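Local structure of putative isomerase (Sinorhizobium meliloti, 2PPG) at residues A[9-14]-A[56-61]; A[13-18]-A[385-390]. The protein is a putative isomerase of the enolase superfamily, pairing an N-terminal capping domain with a TIM-barrel domain, but is of unknown precise function. All blocks are in the same frame, centred on the assembly; numbering follows the deposited sequence.

Both contacts are built on strand 7-17, whose residues F13 and T14 they share, and their centres lie about 13 Å apart. Contact 1 (9-14 with 56-61) is the more buried of the two: it joins strand 7-17 to strand 52-61 through a ladder of backbone hydrogen bonds, and four of its ten touching residues are buried. Contact 2 (13-18 with 385-390) lies at the surface, where strand 389-390 is the edge strand, within this chain, of the same antiparallel sheet; apolar side chains supplement two main-chain bonds. A salt-bridge network of K9, E11, R58 and E60 occupies one end of a face of contact 1, leucines much of contact 2, and a long, weak E11–K390 ion pair connects them.

Contact 1: residues A[9-14]-A[56-61]; sequences KIESFT and LVRIET
I10 and I59 form a non-hydrogen-bonded antiparallel pair whose side chains run alongside one another, CD1 of I10 lying 3.9 Å from CD1 of I59. On the same face, the OG of S12 touches CG2 of V57 at 3.7 Å and is hydrogen-bonded to D85. This is the tightly packed side: helix 77-92 covers S12 and V57, while helix 119-140 covers I59. Between the strands, E11 and R58 exchange two backbone hydrogen bonds, the one from E11 N to R58 O almost straight (177° at the hydrogen); K9 with E60 and F13 with L56 are paired likewise. The segment axes run antiparallel, 158° apart; strands 7-17, 52-61 and 66-72 form the antiparallel meander of the enolase-superfamily capping domain, with 52-61 in the middle. The other face is apolar toward F13 and L56, where the F13 ring meets R58 CB with its edge, but looser and polar toward K9 and E60. R58, fully extended, carries its guanidinium to E60, whose OE1 accepts from NH2 at 3.2 Å in the guanidinium plane. E11 lies beside R58, its carboxylate turned 82° from the guanidinium, and the ion pair from OE1 to NH2 is long at 3.7 Å. A water donates to both E11 OE1 and the backbone O of R58, and accepts only weakly from R58 NH2. The bent K9 chain brings NZ to 3.7 Å from E60 OE1, another long ion pair.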
loop_
_atom_site.group_PDB
_atom_site.type_symbol
_atom_site.label_atom_id
_atom_site.label_comp_id
_atom_site.label_asym_id
_atom_site.label_seq_id
_atom_site.Cartn_x
_atom_site.Cartn_y
_atom_site.Cartn_z
ATOM N N LYS A 9 -22.855 -11.425 46.507
ATOM C CA LYS A 9 -21.779 -12.288 46.959
ATOM C C LYS A 9 -21.068 -12.882 45.767
ATOM O O LYS A 9 -21.705 -13.278 44.791
ATOM C CB LYS A 9 -22.335 -13.403 47.847
ATOM C CG LYS A 9 -21.380 -13.877 48.946
ATOM C CD LYS A 9 -21.602 -15.351 49.326
ATOM C CE LYS A 9 -23.037 -15.647 49.740
ATOM N NZ LYS A 9 -23.214 -17.075 50.156
ATOM N N ILE A 10 -19.743 -12.957 45.860
ATOM C CA ILE A 10 -18.925 -13.536 44.807
ATOM C C ILE A 10 -17.885 -14.461 45.408
ATOM O O ILE A 10 -17.043 -14.020 46.160
ATOM C CB ILE A 10 -18.237 -12.432 43.978
ATOM C CG1 ILE A 10 -19.294 -11.627 43.202
ATOM C CG2 ILE A 10 -17.219 -13.027 43.023
ATOM C CD1 ILE A 10 -18.735 -10.688 42.162
ATOM N N GLU A 11 -17.953 -15.749 45.076
ATOM C CA GLU A 11 -16.968 -16.720 45.552
ATOM C C GLU A 11 -16.259 -17.437 44.397
ATOM O O GLU A 11 -16.885 -17.725 43.371
ATOM C CB GLU A 11 -17.637 -17.744 46.463
ATOM C CG GLU A 11 -18.258 -17.152 47.713
ATOM C CD GLU A 11 -19.310 -18.066 48.332
ATOM O OE1 GLU A 11 -20.360 -18.309 47.699
ATOM O OE2 GLU A 11 -19.091 -18.533 49.465
ATOM N N SER A 12 -14.968 -17.733 44.595
ATOM C CA SER A 12 -14.109 -18.410 43.607
ATOM C C SER A 12 -13.622 -19.766 44.110
ATOM O O SER A 12 -13.334 -19.922 45.299
ATOM C CB SER A 12 -12.873 -17.563 43.308
ATOM O OG SER A 12 -13.231 -16.253 42.913
ATOM N N PHE A 13 -13.494 -20.727 43.192
ATOM C CA PHE A 13 -13.175 -22.115 43.549
ATOM C C PHE A 13 -12.326 -22.786 42.498
ATOM O O PHE A 13 -12.358 -22.417 41.320
ATOM C CB PHE A 13 -14.436 -22.982 43.642
ATOM C CG PHE A 13 -15.557 -22.376 44.424
ATOM C CD1 PHE A 13 -15.720 -22.677 45.774
ATOM C CD2 PHE A 13 -16.480 -21.548 43.809
ATOM C CE1 PHE A 13 -16.773 -22.135 46.502
ATOM C CE2 PHE A 13 -17.521 -21.006 44.529
ATOM C CZ PHE A 13 -17.669 -21.305 45.880
ATOM N N THR A 14 -11.604 -23.819 42.914
ATOM C CA THR A 14 -10.980 -24.702 41.953
ATOM C C THR A 14 -11.690 -26.027 41.999
ATOM O O THR A 14 -12.197 -26.428 43.035
ATOM C CB THR A 14 -9.504 -24.935 42.256
ATOM O OG1 THR A 14 -9.341 -25.155 43.661
ATOM C CG2 THR A 14 -8.670 -23.739 41.822
ATOM N N LEU A 56 -13.895 -21.908 39.023
ATOM C CA LEU A 56 -15.320 -21.641 38.941
ATOM C C LEU A 56 -15.679 -20.497 39.873
ATOM O O LEU A 56 -15.138 -20.379 40.991
ATOM C CB LEU A 56 -16.149 -22.863 39.331
ATOM C CG LEU A 56 -16.284 -24.009 38.326
ATOM C CD1 LEU A 56 -15.060 -24.950 38.323
ATOM C CD2 LEU A 56 -17.559 -24.783 38.633
ATOM N N VAL A 57 -16.606 -19.664 39.410
ATOM C CA VAL A 57 -17.056 -18.532 40.165
ATOM C C VAL A 57 -18.550 -18.706 40.362
ATOM O O VAL A 57 -19.260 -19.126 39.444
ATOM C CB VAL A 57 -16.684 -17.203 39.450
ATOM C CG1 VAL A 57 -17.660 -16.104 39.766
ATOM C CG2 VAL A 57 -15.298 -16.765 39.848
ATOM N N ARG A 58 -19.005 -18.416 41.577
ATOM C CA ARG A 58 -20.404 -18.507 41.945
ATOM C C ARG A 58 -20.817 -17.132 42.430
ATOM O O ARG A 58 -20.213 -16.600 43.358
ATOM C CB ARG A 58 -20.571 -19.527 43.066
ATOM C CG ARG A 58 -21.984 -19.730 43.566
ATOM C CD ARG A 58 -21.945 -20.469 44.900
ATOM N NE ARG A 58 -23.270 -20.914 45.318
ATOM C CZ ARG A 58 -24.112 -20.197 46.058
ATOM N NH1 ARG A 58 -25.293 -20.696 46.369
ATOM N NH2 ARG A 58 -23.779 -18.986 46.484
ATOM N N ILE A 59 -21.830 -16.556 41.789
ATOM C CA ILE A 59 -22.270 -15.202 42.094
ATOM C C ILE A 59 -23.728 -15.213 42.526
ATOM O O ILE A 59 -24.568 -15.798 41.852
ATOM C CB ILE A 59 -22.090 -14.243 40.873
ATOM C CG1 ILE A 59 -20.625 -14.220 40.428
ATOM C CG2 ILE A 59 -22.595 -12.831 41.208
ATOM C CD1 ILE A 59 -20.265 -13.106 39.465
ATOM N N GLU A 60 -24.021 -14.569 43.651
ATOM C CA GLU A 60 -25.374 -14.535 44.174
ATOM C C GLU A 60 -25.925 -13.109 44.304
ATOM O O GLU A 60 -25.253 -12.212 44.823
ATOM C CB GLU A 60 -25.443 -15.263 45.522
ATOM C CG GLU A 60 -26.846 -15.344 46.133
ATOM C CD GLU A 60 -26.895 -16.144 47.437
ATOM O OE1 GLU A 60 -25.937 -16.909 47.705
ATOM O OE2 GLU A 60 -27.893 -16.012 48.193
ATOM N N THR A 61 -27.160 -12.928 43.837
ATOM C CA THR A 61 -27.869 -11.656 43.957
ATOM C C THR A 61 -28.520 -11.501 45.327
ATOM O O THR A 61 -28.623 -12.452 46.082
ATOM C CB THR A 61 -28.961 -11.527 42.902
ATOM O OG1 THR A 61 -29.964 -12.522 43.138
ATOM C CG2 THR A 61 -28.379 -11.727 41.525
HETATM O O HOH W 1 -21.426 -16.757 45.778
#

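Contact 2: residues A[13-18]-A[385-390]; sequences FTLTLP and QGLLKK
L388 sits between F13 and L15, its CG packed 3.8 Å from F13 CB and its CD1 3.7 Å from L15 CB. Its side chain stands at about a right angle to that of F13, and its first two torsions are both away from the staggered values (chi1 -102°), so the exact placement of its methyls should be read with caution at this resolution. L15 has CG anti to the backbone N (chi1 180°), which swings its CD1 toward the C-terminal segment, where it meets L387 CB at 3.7 Å as well as L388. L17 adds a looser methyl contact, its CD1 to L387 CD1 at 4.3 Å. The same F13 ring also reaches K390, its CD1 lying 3.6 Å from K390 CA, and touches K390 CB; the lysine chain then leads away. K389 crosses T14 at about a right angle, its CB lying 3.8 Å from T14 OG1; beyond CB its chain, bent at chi2 and chi4, folds back toward its own segment. T14 and K389 form one hydrogen-bonded antiparallel pair, T14 N to K389 O at 2.9 Å and K389 N to T14 O nearly linear (176° at the hydrogen), and S12 pairs with H391 just beyond. Strand 389-390 thereby borders strand 7-17 in the sheet of the capping domain, tying the C-terminal end of the chain back to its N-terminal strand. Farther along, a water accepts from T16 N and donates to L387 O, bridging the segments where direct pairing has ended. This chemistry is consistent with attachment through main-chain pairing and leucine packing, while the lysine ammonium groups listed make weak contacts, K390 NZ with E11 and K389 NZ with L387 O.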
loop_
_atom_site.group_PDB
_atom_site.type_symbol
_atom_site.label_atom_id
_atom_site.label_comp_id
_atom_site.label_asym_id
_atom_site.label_seq_id
_atom_site.Cartn_x
_atom_site.Cartn_y
_atom_site.Cartn_z
ATOM N N PHE A 13 -13.494 -20.727 43.192
ATOM C CA PHE A 13 -13.175 -22.115 43.549
ATOM C C PHE A 13 -12.326 -22.786 42.498
ATOM O O PHE A 13 -12.358 -22.417 41.320
ATOM C CB PHE A 13 -14.436 -22.982 43.642
ATOM C CG PHE A 13 -15.557 -22.376 44.424
ATOM C CD1 PHE A 13 -15.720 -22.677 45.774
ATOM C CD2 PHE A 13 -16.480 -21.548 43.809
ATOM C CE1 PHE A 13 -16.773 -22.135 46.502
ATOM C CE2 PHE A 13 -17.521 -21.006 44.529
ATOM C CZ PHE A 13 -17.669 -21.305 45.880
ATOM N N THR A 14 -11.604 -23.819 42.914
ATOM C CA THR A 14 -10.980 -24.702 41.953
ATOM C C THR A 14 -11.690 -26.027 41.999
ATOM O O THR A 14 -12.197 -26.428 43.035
ATOM C CB THR A 14 -9.504 -24.935 42.256
ATOM O OG1 THR A 14 -9.341 -25.155 43.661
ATOM C CG2 THR A 14 -8.670 -23.739 41.822
ATOM N N LEU A 15 -11.744 -26.692 40.859
ATOM C CA LEU A 15 -12.189 -28.055 40.802
ATOM C C LEU A 15 -11.068 -28.825 40.160
ATOM O O LEU A 15 -10.662 -28.499 39.037
ATOM C CB LEU A 15 -13.450 -28.165 39.954
ATOM C CG LEU A 15 -14.081 -29.546 39.761
ATOM C CD1 LEU A 15 -14.355 -30.186 41.097
ATOM C CD2 LEU A 15 -15.377 -29.420 38.962
ATOM N N THR A 16 -10.561 -29.833 40.872
ATOM C CA THR A 16 -9.414 -30.621 40.415
ATOM C C THR A 16 -9.764 -32.095 40.226
ATOM O O THR A 16 -9.969 -32.804 41.202
ATOM C CB THR A 16 -8.258 -30.535 41.431
ATOM O OG1 THR A 16 -7.894 -29.165 41.635
ATOM C CG2 THR A 16 -7.038 -31.320 40.945
ATOM N N LEU A 17 -9.827 -32.569 38.988
ATOM C CA LEU A 17 -10.084 -33.990 38.767
ATOM C C LEU A 17 -8.858 -34.714 38.256
ATOM O O LEU A 17 -8.198 -34.220 37.340
ATOM C CB LEU A 17 -11.238 -34.214 37.788
ATOM C CG LEU A 17 -12.666 -34.010 38.300
ATOM C CD1 LEU A 17 -12.769 -34.224 39.823
ATOM C CD2 LEU A 17 -13.164 -32.633 37.908
ATOM N N PRO A 18 -8.569 -35.906 38.817
ATOM C CA PRO A 18 -7.421 -36.689 38.368
ATOM C C PRO A 18 -7.672 -37.331 37.003
ATOM O O PRO A 18 -8.818 -37.628 36.658
ATOM C CB PRO A 18 -7.269 -37.757 39.458
ATOM C CG PRO A 18 -8.627 -37.920 40.020
ATOM C CD PRO A 18 -9.321 -36.587 39.889
ATOM N N GLN A 385 -20.306 -29.712 43.413
ATOM C CA GLN A 385 -20.168 -28.661 44.432
ATOM C C GLN A 385 -19.501 -29.132 45.721
ATOM O O GLN A 385 -18.919 -28.335 46.444
ATOM C CB GLN A 385 -21.505 -27.993 44.732
ATOM C CG GLN A 385 -21.983 -27.162 43.582
ATOM C CD GLN A 385 -23.448 -26.819 43.660
ATOM O OE1 GLN A 385 -23.949 -26.413 44.703
ATOM N NE2 GLN A 385 -24.143 -26.966 42.543
ATOM N N GLY A 386 -19.571 -30.430 45.999
ATOM C CA GLY A 386 -18.905 -30.997 47.169
ATOM C C GLY A 386 -17.402 -31.083 46.993
ATOM O O GLY A 386 -16.670 -31.089 47.973
ATOM N N LEU A 387 -16.948 -31.142 45.740
ATOM C CA LEU A 387 -15.520 -31.263 45.414
ATOM C C LEU A 387 -14.836 -29.894 45.244
ATOM O O LEU A 387 -13.607 -29.794 45.151
ATOM C CB LEU A 387 -15.325 -32.112 44.150
ATOM C CG LEU A 387 -15.877 -33.554 44.106
ATOM C CD1 LEU A 387 -15.931 -34.092 42.676
ATOM C CD2 LEU A 387 -15.084 -34.520 44.992
ATOM N N LEU A 388 -15.642 -28.842 45.206
ATOM C CA LEU A 388 -15.137 -27.490 45.016
ATOM C C LEU A 388 -14.271 -27.040 46.178
ATOM O O LEU A 388 -14.678 -27.142 47.326
ATOM C CB LEU A 388 -16.305 -26.522 44.831
ATOM C CG LEU A 388 -16.649 -26.038 43.413
ATOM C CD1 LEU A 388 -16.015 -26.871 42.282
ATOM C CD2 LEU A 388 -18.144 -25.931 43.249
ATOM N N LYS A 389 -13.073 -26.550 45.882
ATOM C CA LYS A 389 -12.215 -26.020 46.926
ATOM C C LYS A 389 -12.199 -24.504 46.811
ATOM O O LYS A 389 -11.707 -23.948 45.834
ATOM C CB LYS A 389 -10.789 -26.592 46.842
ATOM C CG LYS A 389 -10.682 -28.123 46.794
ATOM C CD LYS A 389 -10.756 -28.777 48.183
ATOM C CE LYS A 389 -10.506 -30.299 48.107
ATOM N NZ LYS A 389 -11.754 -31.085 47.822
ATOM N N LYS A 390 -12.757 -23.848 47.814
ATOM C CA LYS A 390 -12.811 -22.406 47.856
ATOM C C LYS A 390 -11.428 -21.784 48.022
ATOM O O LYS A 390 -10.559 -22.325 48.701
ATOM C CB LYS A 390 -13.741 -21.953 48.985
ATOM C CG LYS A 390 -13.596 -20.494 49.372
ATOM C CD LYS A 390 -14.909 -19.884 49.851
ATOM C CE LYS A 390 -14.739 -18.391 50.145
ATOM N NZ LYS A 390 -15.920 -17.848 50.875
HETATM O O HOH W 2 -11.172 -29.676 43.626
#